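PDB 4WOJ: aspartate semialdehyde dehydrogenase from Francisella tularensis subsp. tularensis, which probably catalyses the NADPH-dependent reductive dephosphorylation of L-aspartyl-4-phosphate to L-aspartate semialdehyde, an early step towards lysine, methionine and threonine. Local coordinates for residues R274-L280 with C346-Q352; T314-L318 with A330-I334. One frame throughout, in Å; residues are numbered along the deposited sequence.

Interaction 1: residues R274-L280 with C346-Q352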
ATOM      1  N   ARG B 274     -11.493  -6.871   2.617  1.00 28.49           N
ATOM      2  CA  ARG B 274     -12.585  -5.919   2.892  1.00 27.97           C
ATOM      3  C   ARG B 274     -12.254  -4.668   3.681  1.00 29.35           C
ATOM      4  O   ARG B 274     -13.124  -3.833   3.880  1.00 31.61           O
ATOM      5  CB  ARG B 274     -13.804  -6.592   3.527  1.00 30.45           C
ATOM      6  CG  ARG B 274     -13.514  -7.671   4.547  1.00 29.79           C
ATOM      7  CD  ARG B 274     -14.790  -8.154   5.202  1.00 28.15           C
ATOM      8  NE  ARG B 274     -15.664  -7.108   5.700  1.00 27.51           N
ATOM      9  CZ  ARG B 274     -16.920  -7.310   6.113  1.00 29.15           C
ATOM     10  NH1 ARG B 274     -17.457  -8.545   6.077  1.00 28.56           N
ATOM     11  NH2 ARG B 274     -17.655  -6.284   6.572  1.00 25.94           N
ATOM     12  N   SER B 275     -10.999  -4.486   4.049  1.00 25.91           N
ATOM     13  CA  SER B 275     -10.617  -3.312   4.755  1.00 24.44           C
ATOM     14  C   SER B 275      -9.708  -2.375   3.940  1.00 25.01           C
ATOM     15  O   SER B 275      -8.733  -2.833   3.351  1.00 25.89           O
ATOM     16  CB  SER B 275      -9.951  -3.709   6.045  1.00 24.29           C
ATOM     17  OG  SER B 275     -10.944  -3.934   7.013  1.00 23.85           O
ATOM     18  N   HIS B 276     -10.081  -1.088   3.857  1.00 21.39           N
ATOM     19  CA  HIS B 276      -9.235  -0.098   3.176  1.00 20.11           C
ATOM     20  C   HIS B 276      -8.297   0.489   4.162  1.00 16.34           C
ATOM     21  O   HIS B 276      -8.718   0.836   5.251  1.00 13.52           O
ATOM     22  CB  HIS B 276     -10.025   1.011   2.523  1.00 22.84           C
ATOM     23  CG  HIS B 276     -10.796   0.561   1.319  1.00 26.40           C
ATOM     24  ND1 HIS B 276     -10.643  -0.686   0.763  1.00 27.16           N
ATOM     25  CD2 HIS B 276     -11.724   1.192   0.565  1.00 30.67           C
ATOM     26  CE1 HIS B 276     -11.443  -0.807  -0.278  1.00 29.42           C
ATOM     27  NE2 HIS B 276     -12.114   0.317  -0.416  1.00 31.31           N
ATOM     28  N   SER B 277      -7.024   0.532   3.793  1.00 14.84           N
ATOM     29  CA  SER B 277      -6.047   1.182   4.593  1.00 16.54           C
ATOM     30  C   SER B 277      -5.567   2.459   3.886  1.00 16.65           C
ATOM     31  O   SER B 277      -5.684   2.611   2.674  1.00 16.93           O
ATOM     32  CB  SER B 277      -4.878   0.277   4.918  1.00 17.83           C
ATOM     33  OG  SER B 277      -5.308  -0.986   5.347  1.00 18.01           O
ATOM     34  N   GLN B 278      -5.040   3.372   4.672  1.00 17.05           N
ATOM     35  CA  GLN B 278      -4.672   4.702   4.191  1.00 17.23           C
ATOM     36  C   GLN B 278      -3.577   5.272   5.049  1.00 17.81           C
ATOM     37  O   GLN B 278      -3.759   5.415   6.244  1.00 16.70           O
ATOM     38  CB  GLN B 278      -5.875   5.664   4.286  1.00 17.22           C
ATOM     39  CG  GLN B 278      -6.882   5.514   3.176  1.00 17.64           C
ATOM     40  CD  GLN B 278      -8.019   6.492   3.201  1.00 18.03           C
ATOM     41  OE1 GLN B 278      -9.051   6.241   3.777  1.00 18.40           O
ATOM     42  NE2 GLN B 278      -7.860   7.592   2.482  1.00 20.81           N
ATOM     43  N   ALA B 279      -2.478   5.645   4.404  1.00 18.18           N
ATOM     44  CA  ALA B 279      -1.462   6.509   4.958  1.00 18.62           C
ATOM     45  C   ALA B 279      -1.777   7.994   4.673  1.00 19.97           C
ATOM     46  O   ALA B 279      -1.857   8.432   3.543  1.00 20.69           O
ATOM     47  CB  ALA B 279      -0.113   6.143   4.389  1.00 18.80           C
ATOM     48  N   LEU B 280      -1.936   8.769   5.731  1.00 20.47           N
ATOM     49  CA  LEU B 280      -2.367  10.116   5.622  1.00 19.37           C
ATOM     50  C   LEU B 280      -1.228  11.004   5.989  1.00 20.05           C
ATOM     51  O   LEU B 280      -0.490  10.726   6.922  1.00 19.04           O
ATOM     52  CB  LEU B 280      -3.548  10.394   6.529  1.00 20.31           C
ATOM     53  CG  LEU B 280      -4.803   9.578   6.269  1.00 21.82           C
ATOM     54  CD1 LEU B 280      -5.898  10.170   7.125  1.00 24.54           C
ATOM     55  CD2 LEU B 280      -5.255   9.551   4.827  1.00 22.57           C
ATOM     56  N   CYS B 346      -0.191   9.772   9.893  1.00 20.68           N
ATOM     57  CA  CYS B 346      -0.857   8.695  10.573  1.00 19.50           C
ATOM     58  C   CYS B 346      -1.244   7.707   9.521  1.00 20.91           C
ATOM     59  O   CYS B 346      -1.073   7.990   8.358  1.00 21.31           O
ATOM     60  CB  CYS B 346      -2.093   9.153  11.342  1.00 19.28           C
ATOM     61  SG  CYS B 346      -3.342   9.997  10.375  1.00 20.67           S
ATOM     62  N   PHE B 347      -1.691   6.531   9.968  1.00 20.74           N
ATOM     63  CA  PHE B 347      -2.149   5.419   9.123  1.00 21.31           C
ATOM     64  C   PHE B 347      -3.460   4.925   9.695  1.00 20.91           C
ATOM     65  O   PHE B 347      -3.546   4.698  10.873  1.00 23.36           O
ATOM     66  CB  PHE B 347      -1.140   4.257   9.148  1.00 20.08           C
ATOM     67  CG  PHE B 347      -1.351   3.215   8.083  1.00 18.92           C
ATOM     68  CD1 PHE B 347      -0.871   3.388   6.813  1.00 17.50           C
ATOM     69  CD2 PHE B 347      -1.980   1.986   8.388  1.00 20.22           C
ATOM     70  CE1 PHE B 347      -1.048   2.408   5.848  1.00 17.65           C
ATOM     71  CE2 PHE B 347      -2.157   1.007   7.436  1.00 18.40           C
ATOM     72  CZ  PHE B 347      -1.692   1.217   6.152  1.00 18.13           C
ATOM     73  N   THR B 348      -4.462   4.724   8.855  1.00 21.87           N
ATOM     74  CA  THR B 348      -5.766   4.278   9.301  1.00 22.71           C
ATOM     75  C   THR B 348      -6.283   3.125   8.500  1.00 20.03           C
ATOM     76  O   THR B 348      -5.882   2.900   7.372  1.00 19.90           O
ATOM     77  CB  THR B 348      -6.836   5.431   9.287  1.00 24.16           C
ATOM     78  OG1 THR B 348      -8.107   4.879   9.656  1.00 28.00           O
ATOM     79  CG2 THR B 348      -6.937   6.093   7.947  1.00 22.80           C
ATOM     80  N   VAL B 349      -7.167   2.370   9.123  1.00 19.77           N
ATOM     81  CA  VAL B 349      -7.764   1.203   8.523  1.00 19.58           C
ATOM     82  C   VAL B 349      -9.230   1.131   8.950  1.00 22.28           C
ATOM     83  O   VAL B 349      -9.546   1.306  10.131  1.00 22.55           O
ATOM     84  CB  VAL B 349      -7.107  -0.085   9.021  1.00 20.71           C
ATOM     85  CG1 VAL B 349      -7.704  -1.313   8.325  1.00 19.80           C
ATOM     86  CG2 VAL B 349      -5.604  -0.035   8.815  1.00 20.89           C
ATOM     87  N   GLY B 350     -10.114   0.869   7.985  1.00 22.77           N
ATOM     88  CA  GLY B 350     -11.528   0.595   8.263  1.00 21.63           C
ATOM     89  C   GLY B 350     -12.177  -0.271   7.228  1.00 22.20           C
ATOM     90  O   GLY B 350     -11.612  -0.510   6.160  1.00 24.66           O
ATOM     91  N   ASP B 351     -13.369  -0.762   7.544  1.00 24.49           N
ATOM     92  CA  ASP B 351     -14.026  -1.810   6.765  1.00 22.08           C
ATOM     93  C   ASP B 351     -14.814  -1.234   5.615  1.00 23.95           C
ATOM     94  O   ASP B 351     -15.736  -0.456   5.826  1.00 28.59           O
ATOM     95  CB  ASP B 351     -14.990  -2.591   7.639  1.00 21.48           C
ATOM     96  CG  ASP B 351     -15.581  -3.789   6.919  1.00 20.21           C
ATOM     97  OD1 ASP B 351     -16.571  -3.634   6.175  1.00 17.80           O
ATOM     98  OD2 ASP B 351     -14.988  -4.869   7.053  1.00 17.88           O
ATOM     99  N   GLN B 352     -14.486  -1.643   4.404  1.00 22.82           N
ATOM    100  CA  GLN B 352     -15.085  -1.062   3.217  1.00 24.35           C
ATOM    101  C   GLN B 352     -16.576  -1.226   3.161  1.00 24.29           C
ATOM    102  O   GLN B 352     -17.286  -0.309   2.753  1.00 24.40           O
ATOM    103  CB  GLN B 352     -14.456  -1.663   1.956  1.00 27.41           C
ATOM    104  CG  GLN B 352     -14.903  -1.015   0.669  1.00 30.49           C
ATOM    105  CD  GLN B 352     -15.995  -1.780  -0.027  1.00 33.82           C
ATOM    106  OE1 GLN B 352     -15.906  -2.995  -0.185  1.00 33.80           O
ATOM    107  NE2 GLN B 352     -17.036  -1.069  -0.476  1.00 35.24           N
TER

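Interaction 2: residues T314-L318 with A330-I334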
ATOM      1  N   THR B 314       0.676  -2.113  16.811  1.00 26.06           N
ATOM      2  CA  THR B 314       0.465  -1.716  15.441  1.00 23.98           C
ATOM      3  C   THR B 314       0.224  -2.924  14.603  1.00 22.72           C
ATOM      4  O   THR B 314      -0.739  -2.980  13.820  1.00 19.93           O
ATOM      5  CB  THR B 314       1.660  -0.954  14.862  1.00 21.75           C
ATOM      6  OG1 THR B 314       1.818   0.260  15.579  1.00 22.18           O
ATOM      7  CG2 THR B 314       1.425  -0.655  13.413  1.00 20.59           C
ATOM      8  N   LEU B 315       1.109  -3.893  14.734  1.00 26.39           N
ATOM      9  CA  LEU B 315       0.950  -5.123  13.936  1.00 30.65           C
ATOM     10  C   LEU B 315      -0.286  -5.884  14.344  1.00 31.04           C
ATOM     11  O   LEU B 315      -0.939  -6.483  13.513  1.00 35.49           O
ATOM     12  CB  LEU B 315       2.195  -6.002  13.970  1.00 32.74           C
ATOM     13  CG  LEU B 315       3.444  -5.352  13.343  1.00 35.01           C
ATOM     14  CD1 LEU B 315       4.590  -6.342  13.303  1.00 35.98           C
ATOM     15  CD2 LEU B 315       3.222  -4.788  11.946  1.00 35.79           C
ATOM     16  N   LYS B 316      -0.660  -5.835  15.606  1.00 32.87           N
ATOM     17  CA  LYS B 316      -1.865  -6.570  15.994  1.00 38.12           C
ATOM     18  C   LYS B 316      -3.191  -5.882  15.655  1.00 34.18           C
ATOM     19  O   LYS B 316      -4.143  -6.539  15.244  1.00 31.07           O
ATOM     20  CB  LYS B 316      -1.848  -6.942  17.478  1.00 42.14           C
ATOM     21  CG  LYS B 316      -2.936  -7.951  17.791  1.00 43.54           C
ATOM     22  CD  LYS B 316      -2.851  -8.507  19.190  1.00 50.79           C
ATOM     23  CE  LYS B 316      -3.645  -9.808  19.289  1.00 46.94           C
ATOM     24  NZ  LYS B 316      -3.722 -10.271  20.693  1.00 48.82           N
ATOM     25  N   TYR B 317      -3.266  -4.579  15.860  1.00 32.73           N
ATOM     26  CA  TYR B 317      -4.558  -3.857  15.672  1.00 31.04           C
ATOM     27  C   TYR B 317      -4.681  -2.930  14.467  1.00 25.59           C
ATOM     28  O   TYR B 317      -5.788  -2.673  14.056  1.00 24.74           O
ATOM     29  CB  TYR B 317      -4.938  -3.090  16.941  1.00 33.02           C
ATOM     30  CG  TYR B 317      -4.933  -3.979  18.152  1.00 37.42           C
ATOM     31  CD1 TYR B 317      -5.952  -4.941  18.353  1.00 40.72           C
ATOM     32  CD2 TYR B 317      -3.893  -3.904  19.084  1.00 39.99           C
ATOM     33  CE1 TYR B 317      -5.943  -5.782  19.460  1.00 41.47           C
ATOM     34  CE2 TYR B 317      -3.873  -4.733  20.194  1.00 46.62           C
ATOM     35  CZ  TYR B 317      -4.895  -5.683  20.379  1.00 47.12           C
ATOM     36  OH  TYR B 317      -4.856  -6.503  21.494  1.00 55.74           O
ATOM     37  N   LEU B 318      -3.584  -2.403  13.907  1.00 23.79           N
ATOM     38  CA  LEU B 318      -3.710  -1.418  12.778  1.00 22.50           C
ATOM     39  C   LEU B 318      -3.647  -2.098  11.413  1.00 22.62           C
ATOM     40  O   LEU B 318      -2.809  -1.767  10.610  1.00 21.09           O
ATOM     41  CB  LEU B 318      -2.648  -0.338  12.876  1.00 22.57           C
ATOM     42  CG  LEU B 318      -2.887   0.950  12.097  1.00 22.47           C
ATOM     43  CD1 LEU B 318      -4.178   1.629  12.514  1.00 22.90           C
ATOM     44  CD2 LEU B 318      -1.730   1.880  12.373  1.00 25.66           C
ATOM     45  N   ALA B 330      -9.734   2.206  12.845  1.00 19.58           N
ATOM     46  CA  ALA B 330      -8.444   2.205  13.520  1.00 19.33           C
ATOM     47  C   ALA B 330      -7.509   3.276  12.900  1.00 17.66           C
ATOM     48  O   ALA B 330      -7.542   3.567  11.706  1.00 16.45           O
ATOM     49  CB  ALA B 330      -7.817   0.839  13.480  1.00 18.85           C
ATOM     50  N   ILE B 331      -6.716   3.899  13.745  1.00 17.62           N
ATOM     51  CA  ILE B 331      -5.823   4.962  13.289  1.00 16.27           C
ATOM     52  C   ILE B 331      -4.631   5.057  14.180  1.00 15.87           C
ATOM     53  O   ILE B 331      -4.757   5.137  15.394  1.00 18.60           O
ATOM     54  CB  ILE B 331      -6.542   6.295  13.250  1.00 15.90           C
ATOM     55  CG1 ILE B 331      -5.513   7.441  13.023  1.00 16.04           C
ATOM     56  CG2 ILE B 331      -7.354   6.496  14.490  1.00 15.73           C
ATOM     57  CD1 ILE B 331      -6.166   8.727  12.650  1.00 15.85           C
ATOM     58  N   GLY B 332      -3.466   4.986  13.586  1.00 15.93           N
ATOM     59  CA  GLY B 332      -2.239   4.868  14.362  1.00 17.31           C
ATOM     60  C   GLY B 332      -1.041   5.412  13.647  1.00 17.67           C
ATOM     61  O   GLY B 332      -1.173   6.075  12.657  1.00 17.68           O
ATOM     62  N   ARG B 333       0.131   5.134  14.191  1.00 18.91           N
ATOM     63  CA  ARG B 333       1.368   5.609  13.656  1.00 19.79           C
ATOM     64  C   ARG B 333       1.308   7.147  13.620  1.00 20.33           C
ATOM     65  O   ARG B 333       1.900   7.778  12.778  1.00 20.11           O
ATOM     66  CB  ARG B 333       1.643   5.007  12.278  1.00 21.56           C
ATOM     67  CG  ARG B 333       1.714   3.478  12.239  1.00 25.29           C
ATOM     68  CD  ARG B 333       2.835   2.876  13.076  1.00 25.21           C
ATOM     69  NE  ARG B 333       4.016   3.741  13.112  1.00 27.72           N
ATOM     70  CZ  ARG B 333       4.970   3.824  12.178  1.00 30.36           C
ATOM     71  NH1 ARG B 333       4.921   3.102  11.068  1.00 29.37           N
ATOM     72  NH2 ARG B 333       5.996   4.663  12.359  1.00 34.37           N
ATOM     73  N   ILE B 334       0.587   7.721  14.570  1.00 21.47           N
ATOM     74  CA  ILE B 334       0.377   9.141  14.632  1.00 23.10           C
ATOM     75  C   ILE B 334       1.667   9.814  15.074  1.00 23.41           C
ATOM     76  O   ILE B 334       2.113   9.649  16.180  1.00 24.78           O
ATOM     77  CB  ILE B 334      -0.764   9.519  15.599  1.00 23.22           C
ATOM     78  CG1 ILE B 334      -2.083   8.889  15.130  1.00 23.22           C
ATOM     79  CG2 ILE B 334      -0.899  11.038  15.695  1.00 22.69           C
ATOM     80  CD1 ILE B 334      -3.112   8.689  16.224  1.00 21.80           C
TER
HETATM   81  O   HOH W   1       0.033   2.597  15.514  1.00 13.99           O

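Interaction 1: residues R274-L280 with C346-Q352
Gln-352 lays its CB over one face of the His-276 imidazole, 3.9 Å from CB to the ring centroid and 13° off the ring normal, a CH-pi contact. Its CG, anti to the backbone N (chi1 -174°), continues along the ring to lie 3.3 Å from His-276 NE2. His-276 is the predicted proton acceptor, close to Cys-141, the predicted acyl-thioester residue, and the polar end of Gln-352 is bound to Ser-171. Next to this, Arg-274 grips Asp-351 side-on: NE reaches OD2 on its syn side at 2.7 Å, and NH2 reaches OD1 at 2.9 Å. The carboxylate also accepts from Leu-354 N and Gly-325 N, which should fix its rotation. Between the backbones, three hydrogen-bonded antiparallel pairs, His-276 with Gly-350, Gln-278 with Thr-348 and Leu-280 with Cys-346, set the register. Phe-347 lies on the same face as Ser-277 and Ala-279, its CZ 3.5 Å from Ser-277 CB and its CD1 3.7 Å from Ala-279 CB. On this face Ile-266 of the second subunit packs on Ala-279 and Phe-347, while the face bearing His-276, Gln-278 and Thr-348 meets helix 141-149; strands 159-167 and 329-336 flank the pair within the mixed sheet.

Interaction 2: residues T314-L318 with A330-I334
Leu-318 pushes its two methyls against the backbone of strand 329-336. Leu-318 CD1 lies 3.6 Å from Gly-332 N and 3.8 Å from Ala-330 CB, while Leu-318 CD2 comes within 3.6 Å of Gly-332 CA, where the glycine has no side chain to keep it off. Leu-318 CG stands anti to the backbone N (chi1 -161°), which carries the branch across to the strand. Leu-318 CD2 also meets the aliphatic part of Arg-333, 3.8 Å from Arg-333 CG, and one bond further on Arg-333 CD packs against Thr-314, 3.8 Å from Thr-314 OG1; these two side chains cross at about a right angle. A water bridges the segments, donating to Thr-314 OG1 at 2.9 Å and accepting from Arg-333 N at 2.9 Å.

In the next shell, Leu-318 N bonds to Thr-314 O at 2.9 Å, tying the residue that leaves the helix to its last turn, and Thr-314 OG1 is also bound to Asn-310 O. Arg-333, bent at chi2 and chi3, directs its guanidinium to Asn-309 and to the second subunit, where NH2 forms a salt bridge with Glu-244 of that subunit; Trp-231 of the second subunit packs against Thr-314 and Arg-333. The contact thus packs the end of helix 311-317 onto strand 329-336, which runs between strands 304-307 and 343-351 in the mixed sheet.

Overall arrangement
Along the chain, strand 275-284 comes first and is paired later by strand 343-351, so interaction 1 closes a loop of 65 intervening residues. Interaction 2 is nested inside that loop: helix 311-317 meets strand 329-336 after only 11 residues. The strand of interaction 2 then leads directly to the second strand of interaction 1, its neighbour in the mixed sheet. The centres of the two contacts lie about 10 Å apart, and they touch through probable hydrogen bonds, Phe-347 O to Gly-332 N at 2.7 Å and Thr-348 OG1 to Ala-330 O at 2.5 Å. Within the dimerisation domain, interaction 1 pairs the two central strands, interaction 2 adds helix 311-317 against the next strand, 329-336, and both reach the second subunit.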